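Local coordinates for protein cytochrome c6 (Synechococcus sp., PDB 4EIE) that binds a covalently attached heme c and probably carries electrons in photosynthetic electron transport, at residues 24-27 against 28-31; 34-38 against 39-43. All coordinates share one frame; numbering follows the deposited sequence.

Overall arrangement
Both contacts serve one ligand: contact 1 (24-27 against 28-31) is a turn in the loop between helices 15-18 and 33-39, and contact 2 (34-38 against 39-43) is the C-terminal end of helix 33-39. They follow one another in the chain, their centres lie about 13 Å apart, and each touches the heme c on its propionate side. They meet where Lys29 NZ lies 2.9 Å from Asn39 OD1, a probable hydrogen bond, and where Met36 CG packs 3.4 Å from Leu31 C. In contact 1 the Asn30 side chain comes within about 6 Å of that of His18, an axial ligand of the iron. A loop turn and the helix end that follows it together line the propionate side of the heme.

Contact 1: residues 24-27 against 28-31. With NA (sodium ion), chain I; HEC (heme c), chain B.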
ATOM      1  N   ILE A  24      -9.014   1.359  -7.844  1.00  8.51           N
ATOM      2  CA  ILE A  24     -10.037   1.875  -8.735  1.00  8.84           C
ATOM      3  C   ILE A  24      -9.466   2.666  -9.879  1.00  8.85           C
ATOM      4  O   ILE A  24     -10.219   2.996 -10.807  1.00  9.71           O
ATOM      5  CB  ILE A  24     -11.084   2.685  -7.935  1.00  9.22           C
ATOM      6  CG1 ILE A  24     -10.534   3.967  -7.337  1.00 10.15           C
ATOM      7  CG2 ILE A  24     -11.832   1.763  -6.943  1.00 12.22           C
ATOM      8  CD1 ILE A  24     -11.589   4.841  -6.691  1.00 11.70           C
ATOM      9  N   VAL A  25      -8.195   3.026  -9.797  1.00  9.02           N
ATOM     10  CA  VAL A  25      -7.519   3.837 -10.800  1.00  9.62           C
ATOM     11  C   VAL A  25      -6.911   2.963 -11.878  1.00 10.53           C
ATOM     12  O   VAL A  25      -7.133   3.185 -13.062  1.00 12.82           O
ATOM     13  CB  VAL A  25      -6.465   4.719 -10.127  1.00  9.44           C
ATOM     14  CG1 VAL A  25      -5.758   5.611 -11.190  1.00 10.80           C
ATOM     15  CG2 VAL A  25      -7.113   5.580  -9.045  1.00 10.70           C
ATOM     16  N   ARG A  26      -6.079   2.024 -11.448  1.00 11.27           N
ATOM     17  CA  ARG A  26      -5.299   1.116 -12.314  1.00 11.95           C
ATOM     18  C   ARG A  26      -5.708  -0.259 -11.913  1.00 11.66           C
ATOM     19  O   ARG A  26      -5.191  -0.861 -10.973  1.00 10.96           O
ATOM     20  CB  ARG A  26      -3.797   1.328 -12.220  1.00 12.57           C
ATOM     21  CG  ARG A  26      -3.042   0.526 -13.211  1.00 13.68           C
ATOM     22  CD  ARG A  26      -1.647   0.988 -13.471  0.90 14.66           C
ATOM     23  NE  ARG A  26      -1.012   0.134 -14.459  0.75 15.14           N
ATOM     24  CZ  ARG A  26       0.170   0.381 -15.027  0.75 18.10           C
ATOM     25  NH1 ARG A  26       0.895   1.450 -14.699  0.75 19.29           N
ATOM     26  NH2 ARG A  26       0.629  -0.464 -15.937  0.75 19.66           N
ATOM     27  N   ARG A  27      -6.640  -0.810 -12.653  1.00 14.09           N
ATOM     28  CA  ARG A  27      -7.240  -2.083 -12.444  1.00 15.12           C
ATOM     29  C   ARG A  27      -6.239  -3.186 -12.147  1.00 14.26           C
ATOM     30  O   ARG A  27      -6.459  -4.031 -11.259  1.00 14.14           O
ATOM     31  CB  ARG A  27      -8.073  -2.425 -13.736  0.75 15.08           C
ATOM     32  CG  ARG A  27      -8.643  -3.780 -13.836  0.75 15.08           C
ATOM     33  CD  ARG A  27      -9.657  -3.960 -12.718  0.75 15.23           C
ATOM     34  NE  ARG A  27     -10.202  -5.322 -12.868  0.75 15.96           N
ATOM     35  CZ  ARG A  27      -9.819  -6.363 -12.156  0.75 15.43           C
ATOM     36  NH1 ARG A  27      -9.010  -6.209 -11.145  0.75 17.78           N
ATOM     37  NH2 ARG A  27     -10.257  -7.554 -12.415  0.75 16.60           N
ATOM     38  N   GLY A  28      -5.170  -3.218 -12.945  1.00 13.51           N
ATOM     39  CA  GLY A  28      -4.197  -4.278 -12.852  1.00 12.54           C
ATOM     40  C   GLY A  28      -3.148  -4.139 -11.788  1.00 11.74           C
ATOM     41  O   GLY A  28      -2.270  -5.018 -11.731  1.00 13.19           O
ATOM     42  N   LYS A  29      -3.270  -3.173 -10.893  1.00 11.18           N
ATOM     43  CA  LYS A  29      -2.275  -2.967  -9.884  1.00 10.61           C
ATOM     44  C   LYS A  29      -2.938  -2.826  -8.525  1.00  9.45           C
ATOM     45  O   LYS A  29      -2.711  -1.876  -7.821  1.00  9.90           O
ATOM     46  CB  LYS A  29      -1.407  -1.777 -10.187  1.00 12.88           C
ATOM     47  CG  LYS A  29      -0.629  -1.863 -11.485  0.75 13.65           C
ATOM     48  CD  LYS A  29       0.466  -2.801 -11.466  0.75 17.51           C
ATOM     49  CE  LYS A  29       1.261  -2.869 -12.777  0.50 18.74           C
ATOM     50  NZ  LYS A  29       2.662  -2.993 -12.433  0.50 18.54           N
ATOM     51  N   ASN A  30      -3.687  -3.877  -8.116  1.00  9.96           N
ATOM     52  CA  ASN A  30      -4.324  -3.794  -6.799  1.00  9.25           C
ATOM     53  C   ASN A  30      -3.453  -4.401  -5.691  1.00  8.87           C
ATOM     54  O   ASN A  30      -2.280  -4.729  -5.884  1.00  9.13           O
ATOM     55  CB  ASN A  30      -5.768  -4.332  -6.858  1.00  9.99           C
ATOM     56  CG  ASN A  30      -5.891  -5.822  -6.939  1.00  9.40           C
ATOM     57  OD1 ASN A  30      -4.993  -6.576  -6.557  1.00  9.43           O
ATOM     58  ND2 ASN A  30      -7.079  -6.257  -7.337  1.00 10.92           N
ATOM     59  N   LEU A  31      -4.004  -4.426  -4.483  1.00  8.50           N
ATOM     60  CA  LEU A  31      -3.272  -4.828  -3.300  1.00  8.58           C
ATOM     61  C   LEU A  31      -3.602  -6.242  -2.872  1.00  8.45           C
ATOM     62  O   LEU A  31      -3.250  -6.649  -1.772  1.00  9.27           O
ATOM     63  CB  LEU A  31      -3.499  -3.853  -2.131  1.00  8.39           C
ATOM     64  CG  LEU A  31      -3.395  -2.373  -2.456  1.00  9.05           C
ATOM     65  CD1 LEU A  31      -3.445  -1.588  -1.150  1.00  9.87           C
ATOM     66  CD2 LEU A  31      -2.203  -2.045  -3.255  1.00 10.26           C
TER
HETATM   67 NA    NA I 108      -8.779   2.701 -14.739  0.65 16.81          NA
HETATM   68 FE   HEC B 101      -1.411   3.074  -4.303  1.00  7.07          FE
HETATM   69  CHA HEC B 101      -0.136   1.040  -6.677  1.00  7.60           C
HETATM   70  CHB HEC B 101      -0.016   1.132  -1.874  1.00  7.45           C
HETATM   71  CHC HEC B 101      -2.372   5.321  -1.934  1.00  7.75           C
HETATM   72  CHD HEC B 101      -3.121   4.775  -6.660  1.00  7.58           C
HETATM   73  NA  HEC B 101      -0.364   1.397  -4.294  1.00  6.72           N
HETATM   74  C1A HEC B 101       0.042   0.657  -5.380  1.00  7.60           C
HETATM   75  C2A HEC B 101       0.743  -0.518  -4.965  1.00  7.88           C
HETATM   76  C3A HEC B 101       0.793  -0.488  -3.602  1.00  7.71           C
HETATM   77  C4A HEC B 101       0.127   0.715  -3.195  1.00  7.54           C
HETATM   78  CMA HEC B 101       1.447  -1.465  -2.665  1.00  9.03           C
HETATM   79  CAA HEC B 101       1.279  -1.589  -5.883  1.00  8.17           C
HETATM   80  CBA HEC B 101       0.174  -2.568  -6.267  1.00  8.28           C
HETATM   81  CGA HEC B 101       0.556  -3.580  -7.307  1.00  8.84           C
HETATM   82  O1A HEC B 101       1.583  -3.459  -7.979  1.00 11.09           O
HETATM   83  O2A HEC B 101      -0.241  -4.560  -7.552  1.00  9.60           O
HETATM   84  NB  HEC B 101      -1.208   3.230  -2.323  1.00  6.81           N
HETATM   85  C1B HEC B 101      -0.618   2.326  -1.494  1.00  7.17           C
HETATM   86  C2B HEC B 101      -0.664   2.785  -0.118  1.00  7.26           C
HETATM   87  C3B HEC B 101      -1.236   4.000  -0.150  1.00  7.30           C
HETATM   88  C4B HEC B 101      -1.605   4.253  -1.533  1.00  6.91           C
HETATM   89  CMB HEC B 101      -0.197   2.008   1.059  1.00  8.40           C
HETATM   90  CAB HEC B 101      -1.539   4.986   0.984  1.00  7.68           C
HETATM   91  CBB HEC B 101      -0.328   5.500   1.666  1.00  8.31           C
HETATM   92  NC  HEC B 101      -2.522   4.727  -4.325  1.00  7.67           N
HETATM   93  C1C HEC B 101      -2.889   5.458  -3.240  1.00  7.42           C
HETATM   94  C2C HEC B 101      -3.900   6.412  -3.594  1.00  7.86           C
HETATM   95  C3C HEC B 101      -4.135   6.253  -4.901  1.00  8.35           C
HETATM   96  C4C HEC B 101      -3.249   5.208  -5.375  1.00  7.67           C
HETATM   97  CMC HEC B 101      -4.629   7.276  -2.578  1.00  8.81           C
HETATM   98  CAC HEC B 101      -5.159   6.950  -5.792  1.00  8.56           C
HETATM   99  CBC HEC B 101      -5.039   8.401  -5.817  1.00  8.79           C
HETATM  100  ND  HEC B 101      -1.582   2.951  -6.273  1.00  7.01           N
HETATM  101  C1D HEC B 101      -2.270   3.793  -7.123  1.00  7.46           C
HETATM  102  C2D HEC B 101      -1.981   3.553  -8.475  1.00  8.35           C
HETATM  103  C3D HEC B 101      -1.058   2.517  -8.488  1.00  7.96           C
HETATM  104  C4D HEC B 101      -0.867   2.132  -7.134  1.00  7.70           C
HETATM  105  CMD HEC B 101      -2.514   4.307  -9.657  1.00  9.32           C
HETATM  106  CAD HEC B 101      -0.362   1.941  -9.690  1.00  9.23           C
HETATM  107  CBD HEC B 101       1.020   2.567  -9.843  1.00 10.02           C
HETATM  108  CGD HEC B 101       1.633   2.074 -11.131  1.00 12.97           C
HETATM  109  O1D HEC B 101       1.521   2.715 -12.173  1.00 16.30           O
HETATM  110  O2D HEC B 101       2.139   0.974 -11.174  1.00 22.03           O
HETATM  111  O   HOH W   1     -10.172   1.071 -13.697  1.00 24.37           O
HETATM  112  O   HOH W   2      -4.864  -5.811  -9.861  1.00 11.99           O
HETATM  113  O   HOH W   3      -7.593   0.567 -15.201  1.00 24.27           O
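Arg26 and Lys29 stand at the two ends of a type I beta turn, and their side chains run side by side, pointing the same way, along the heme c propionates of this cytochrome c. The turn is closed by Lys29 N, which donates to Arg26 O over 3.0 Å. CG of Arg26 is anti to the backbone N (chi1 -173°), and the chain stays extended to NE, carrying the guanidinium out to one propionate. There Arg26 NH1 gives a weak hydrogen bond to HEC O1D at 2.9 Å. Lys29 bends at chi2 (-72°), laying its aliphatic part alongside the arginine: Lys29 CG is 3.6 Å from Arg26 NE, and CE sits over one guanidinium face, offset toward the rim. The like-charged ends, Arg26 NH2 and Lys29 NZ, remain 4.8 Å apart beside the carboxylates, whose negative charge would probably offset theirs, while NZ is hydrogen-bonded to Asn39. Both residues bind the heme.

Leu31 adds an apolar contact with the porphyrin: its CD2 lies 3.4 Å from HEC C3A, and its other neighbours include His18, an axial ligand of the iron. Arg27, within the turn, bends at chi2 and leads away from the heme; the edge of its guanidinium comes near Asn30 ND2. A water joins the backbones of Arg27 and Asn30, donating to Arg27 O and accepting from Asn30 N. On the outer side of the loop, a sodium ion is bound by Val25 O at 2.4 Å together with two waters, one of which also accepts a hydrogen bond from Arg27 N.

Contact 2: residues 34-38 against 39-43; sequences RAMAK and NGYTS. With HEC (heme c), chain B.
Asn39, Met36 and Tyr41 carry the contact at the C-terminal end of helix 33-39, which Gly40, with positive phi, closes in a Schellman motif. In the conformer described here, Asn39 grips Ala35 O twice: its backbone N bonds at 3.0 Å and its side-chain ND2 at 2.9 Å, reaching the oxygen from opposite faces of the carbonyl plane. This would hold the amide in place; besides the lysine bond, its OD1 accepts from a water that also binds Lys38 NZ.

Just past the glycine, Tyr41 N bonds to Met36 O at 2.8 Å, one of the bonds back into the last turn, and the two side chains cross at about a right angle. Bends at chi2 and chi3 curl the methionine chain back, putting Met36 CE 3.5 Å from Tyr41 CB. In the tyrosine conformer described, Met36 SD makes an oblique Met-aromatic contact, 5.2 Å from the Tyr41 ring centroid, and one ring face lies against HEC CAA; SD also touches HEC CBA. Cut back to an alanine, Met36 would probably leave a gap beside Tyr41 CB and the propionate arm, and the ring would lose its sulfur neighbour.

Beyond this, Met36 packs on Ile47 of helix 44-53 and Val77 of helix 67-82, while Tyr41 rests on Ile47 and Leu50, tying the helix end to both neighbouring helices.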
ATOM      1  N   ARG A  34      -2.592 -11.770  -5.880  1.00  9.68           N
ATOM      2  CA  ARG A  34      -2.069 -12.033  -7.209  1.00  9.52           C
ATOM      3  C   ARG A  34      -1.203 -10.895  -7.718  1.00  9.45           C
ATOM      4  O   ARG A  34      -0.062 -11.084  -8.122  1.00  9.78           O
ATOM      5  CB  ARG A  34      -3.201 -12.312  -8.177  1.00  9.55           C
ATOM      6  CG  ARG A  34      -2.718 -12.669  -9.563  1.00 10.33           C
ATOM      7  CD  ARG A  34      -3.798 -12.582 -10.607  1.00 11.00           C
ATOM      8  NE  ARG A  34      -4.244 -11.219 -10.864  1.00 11.90           N
ATOM      9  CZ  ARG A  34      -3.637 -10.354 -11.660  1.00 13.04           C
ATOM     10  NH1 ARG A  34      -2.573 -10.718 -12.344  1.00 12.79           N
ATOM     11  NH2 ARG A  34      -4.126  -9.154 -11.810  1.00 15.22           N
ATOM     12  N   ALA A  35      -1.793  -9.701  -7.801  1.00  8.75           N
ATOM     13  CA  ALA A  35      -1.067  -8.581  -8.378  1.00  9.20           C
ATOM     14  C   ALA A  35       0.133  -8.217  -7.524  1.00  8.62           C
ATOM     15  O   ALA A  35       1.198  -7.871  -8.041  1.00  9.04           O
ATOM     16  CB  ALA A  35      -1.985  -7.386  -8.522  1.00 10.12           C
ATOM     17  N   MET A  36      -0.002  -8.267  -6.189  1.00  8.49           N
ATOM     18  CA  MET A  36       1.103  -7.931  -5.326  1.00  8.39           C
ATOM     19  C   MET A  36       2.266  -8.917  -5.542  1.00  9.12           C
ATOM     20  O   MET A  36       3.423  -8.506  -5.596  1.00  9.81           O
ATOM     21  CB  MET A  36       0.648  -7.919  -3.883  1.00  8.19           C
ATOM     22  CG  MET A  36      -0.309  -6.751  -3.628  1.00  8.55           C
ATOM     23  SD  MET A  36       0.489  -5.140  -3.471  1.00  8.52           S
ATOM     24  CE  MET A  36       1.087  -5.270  -1.780  1.00  9.25           C
ATOM     25  N   ALA A  37       1.985 -10.201  -5.613  1.00  8.96           N
ATOM     26  CA  ALA A  37       3.013 -11.207  -5.849  1.00  9.30           C
ATOM     27  C   ALA A  37       3.642 -11.012  -7.212  1.00  9.56           C
ATOM     28  O   ALA A  37       4.879 -11.064  -7.359  1.00 10.67           O
ATOM     29  CB  ALA A  37       2.496 -12.576  -5.670  1.00 10.76           C
ATOM     30  N   LYS A  38       2.826 -10.782  -8.238  1.00  9.56           N
ATOM     31  CA  LYS A  38       3.367 -10.638  -9.590  1.00 10.51           C
ATOM     32  C   LYS A  38       4.354  -9.481  -9.637  1.00  9.87           C
ATOM     33  O   LYS A  38       5.391  -9.532 -10.313  1.00 11.90           O
ATOM     34  CB  LYS A  38       2.213 -10.369 -10.559  1.00 10.75           C
ATOM     35  CG  LYS A  38       2.684 -10.309 -11.982  1.00 12.88           C
ATOM     36  CD  LYS A  38       1.548 -10.096 -12.990  1.00 14.81           C
ATOM     37  CE  LYS A  38       2.002 -10.165 -14.432  0.75 16.33           C
ATOM     38  NZ  LYS A  38       2.724  -8.995 -14.891  0.50 18.49           N
ATOM     39  N   ASN A  39       4.024  -8.403  -8.928  1.00  9.60           N
ATOM     40  CA  ASN A  39       4.835  -7.198  -8.929  1.00  9.74           C
ATOM     41  C   ASN A  39       5.898  -7.163  -7.849  1.00  9.79           C
ATOM     42  O   ASN A  39       6.644  -6.220  -7.759  1.00 10.46           O
ATOM     43  CB  ASN A  39       3.917  -5.982  -8.948  1.00 10.14           C
ATOM     44  CG  ASN A  39       3.191  -5.819 -10.222  0.80 11.04           C
ATOM     45  OD1 ASN A  39       3.777  -5.353 -11.214  0.80 13.54           O
ATOM     46  ND2 ASN A  39       1.913  -6.115 -10.217  0.80 11.65           N
ATOM     47  N   GLY A  40       5.982  -8.202  -7.035  1.00  9.22           N
ATOM     48  CA  GLY A  40       7.033  -8.302  -6.035  1.00  9.27           C
ATOM     49  C   GLY A  40       6.821  -7.514  -4.785  1.00  8.73           C
ATOM     50  O   GLY A  40       7.771  -7.333  -3.987  1.00  9.10           O
ATOM     51  N   TYR A  41       5.604  -7.035  -4.520  1.00  8.45           N
ATOM     52  CA  TYR A  41       5.308  -6.315  -3.280  1.00  8.39           C
ATOM     53  C   TYR A  41       4.949  -7.329  -2.209  1.00  9.07           C
ATOM     54  O   TYR A  41       3.817  -7.486  -1.757  1.00  9.23           O
ATOM     55  CB  TYR A  41       4.145  -5.337  -3.528  0.75  9.27           C
ATOM     56  CG  TYR A  41       4.549  -4.222  -4.440  0.75  8.26           C
ATOM     57  CD1 TYR A  41       5.431  -3.255  -3.997  0.75  8.35           C
ATOM     58  CD2 TYR A  41       4.110  -4.121  -5.755  0.75  8.87           C
ATOM     59  CE1 TYR A  41       5.843  -2.227  -4.812  0.75  9.91           C
ATOM     60  CE2 TYR A  41       4.561  -3.124  -6.583  0.75  9.36           C
ATOM     61  CZ  TYR A  41       5.445  -2.197  -6.116  0.75  8.94           C
ATOM     62  OH  TYR A  41       5.893  -1.205  -6.946  0.75 11.94           O
ATOM     63  N   THR A  42       6.003  -8.011  -1.757  1.00  9.08           N
ATOM     64  CA  THR A  42       5.924  -9.163  -0.881  1.00 10.19           C
ATOM     65  C   THR A  42       6.848  -8.984   0.338  1.00 10.05           C
ATOM     66  O   THR A  42       7.097  -9.934   1.077  1.00 11.57           O
ATOM     67  CB  THR A  42       6.260 -10.430  -1.629  1.00 11.24           C
ATOM     68  OG1 THR A  42       7.593 -10.277  -2.134  1.00 12.95           O
ATOM     69  CG2 THR A  42       5.308 -10.716  -2.740  1.00 12.36           C
ATOM     70  N   SER A  43       7.264  -7.740   0.592  1.00  9.94           N
ATOM     71  CA  SER A  43       8.042  -7.361   1.754  1.00 10.13           C
ATOM     72  C   SER A  43       7.610  -5.983   2.187  1.00  9.37           C
ATOM     73  O   SER A  43       7.097  -5.192   1.413  1.00  9.46           O
ATOM     74  CB  SER A  43       9.529  -7.371   1.465  1.00 11.13           C
ATOM     75  OG  SER A  43       9.829  -6.289   0.587  1.00 11.88           O
TER
HETATM   76 FE   HEC B 101      -1.411   3.074  -4.303  1.00  7.07          FE
HETATM   77  CHA HEC B 101      -0.136   1.040  -6.677  1.00  7.60           C
HETATM   78  CHB HEC B 101      -0.016   1.132  -1.874  1.00  7.45           C
HETATM   79  CHC HEC B 101      -2.372   5.321  -1.934  1.00  7.75           C
HETATM   80  CHD HEC B 101      -3.121   4.775  -6.660  1.00  7.58           C
HETATM   81  NA  HEC B 101      -0.364   1.397  -4.294  1.00  6.72           N
HETATM   82  C1A HEC B 101       0.042   0.657  -5.380  1.00  7.60           C
HETATM   83  C2A HEC B 101       0.743  -0.518  -4.965  1.00  7.88           C
HETATM   84  C3A HEC B 101       0.793  -0.488  -3.602  1.00  7.71           C
HETATM   85  C4A HEC B 101       0.127   0.715  -3.195  1.00  7.54           C
HETATM   86  CMA HEC B 101       1.447  -1.465  -2.665  1.00  9.03           C
HETATM   87  CAA HEC B 101       1.279  -1.589  -5.883  1.00  8.17           C
HETATM   88  CBA HEC B 101       0.174  -2.568  -6.267  1.00  8.28           C
HETATM   89  CGA HEC B 101       0.556  -3.580  -7.307  1.00  8.84           C
HETATM   90  O1A HEC B 101       1.583  -3.459  -7.979  1.00 11.09           O
HETATM   91  O2A HEC B 101      -0.241  -4.560  -7.552  1.00  9.60           O
HETATM   92  NB  HEC B 101      -1.208   3.230  -2.323  1.00  6.81           N
HETATM   93  C1B HEC B 101      -0.618   2.326  -1.494  1.00  7.17           C
HETATM   94  C2B HEC B 101      -0.664   2.785  -0.118  1.00  7.26           C
HETATM   95  C3B HEC B 101      -1.236   4.000  -0.150  1.00  7.30           C
HETATM   96  C4B HEC B 101      -1.605   4.253  -1.533  1.00  6.91           C
HETATM   97  CMB HEC B 101      -0.197   2.008   1.059  1.00  8.40           C
HETATM   98  CAB HEC B 101      -1.539   4.986   0.984  1.00  7.68           C
HETATM   99  CBB HEC B 101      -0.328   5.500   1.666  1.00  8.31           C
HETATM  100  NC  HEC B 101      -2.522   4.727  -4.325  1.00  7.67           N
HETATM  101  C1C HEC B 101      -2.889   5.458  -3.240  1.00  7.42           C
HETATM  102  C2C HEC B 101      -3.900   6.412  -3.594  1.00  7.86           C
HETATM  103  C3C HEC B 101      -4.135   6.253  -4.901  1.00  8.35           C
HETATM  104  C4C HEC B 101      -3.249   5.208  -5.375  1.00  7.67           C
HETATM  105  CMC HEC B 101      -4.629   7.276  -2.578  1.00  8.81           C
HETATM  106  CAC HEC B 101      -5.159   6.950  -5.792  1.00  8.56           C
HETATM  107  CBC HEC B 101      -5.039   8.401  -5.817  1.00  8.79           C
HETATM  108  ND  HEC B 101      -1.582   2.951  -6.273  1.00  7.01           N
HETATM  109  C1D HEC B 101      -2.270   3.793  -7.123  1.00  7.46           C
HETATM  110  C2D HEC B 101      -1.981   3.553  -8.475  1.00  8.35           C
HETATM  111  C3D HEC B 101      -1.058   2.517  -8.488  1.00  7.96           C
HETATM  112  C4D HEC B 101      -0.867   2.132  -7.134  1.00  7.70           C
HETATM  113  CMD HEC B 101      -2.514   4.307  -9.657  1.00  9.32           C
HETATM  114  CAD HEC B 101      -0.362   1.941  -9.690  1.00  9.23           C
HETATM  115  CBD HEC B 101       1.020   2.567  -9.843  1.00 10.02           C
HETATM  116  CGD HEC B 101       1.633   2.074 -11.131  1.00 12.97           C
HETATM  117  O1D HEC B 101       1.521   2.715 -12.173  1.00 16.30           O
HETATM  118  O2D HEC B 101       2.139   0.974 -11.174  1.00 22.03           O
HETATM  119  O   HOH W   4       0.824  -6.600 -13.443  0.60 14.71           O
HETATM  120  O   HOH W   5       3.605  -6.425 -14.199  0.75 30.02           O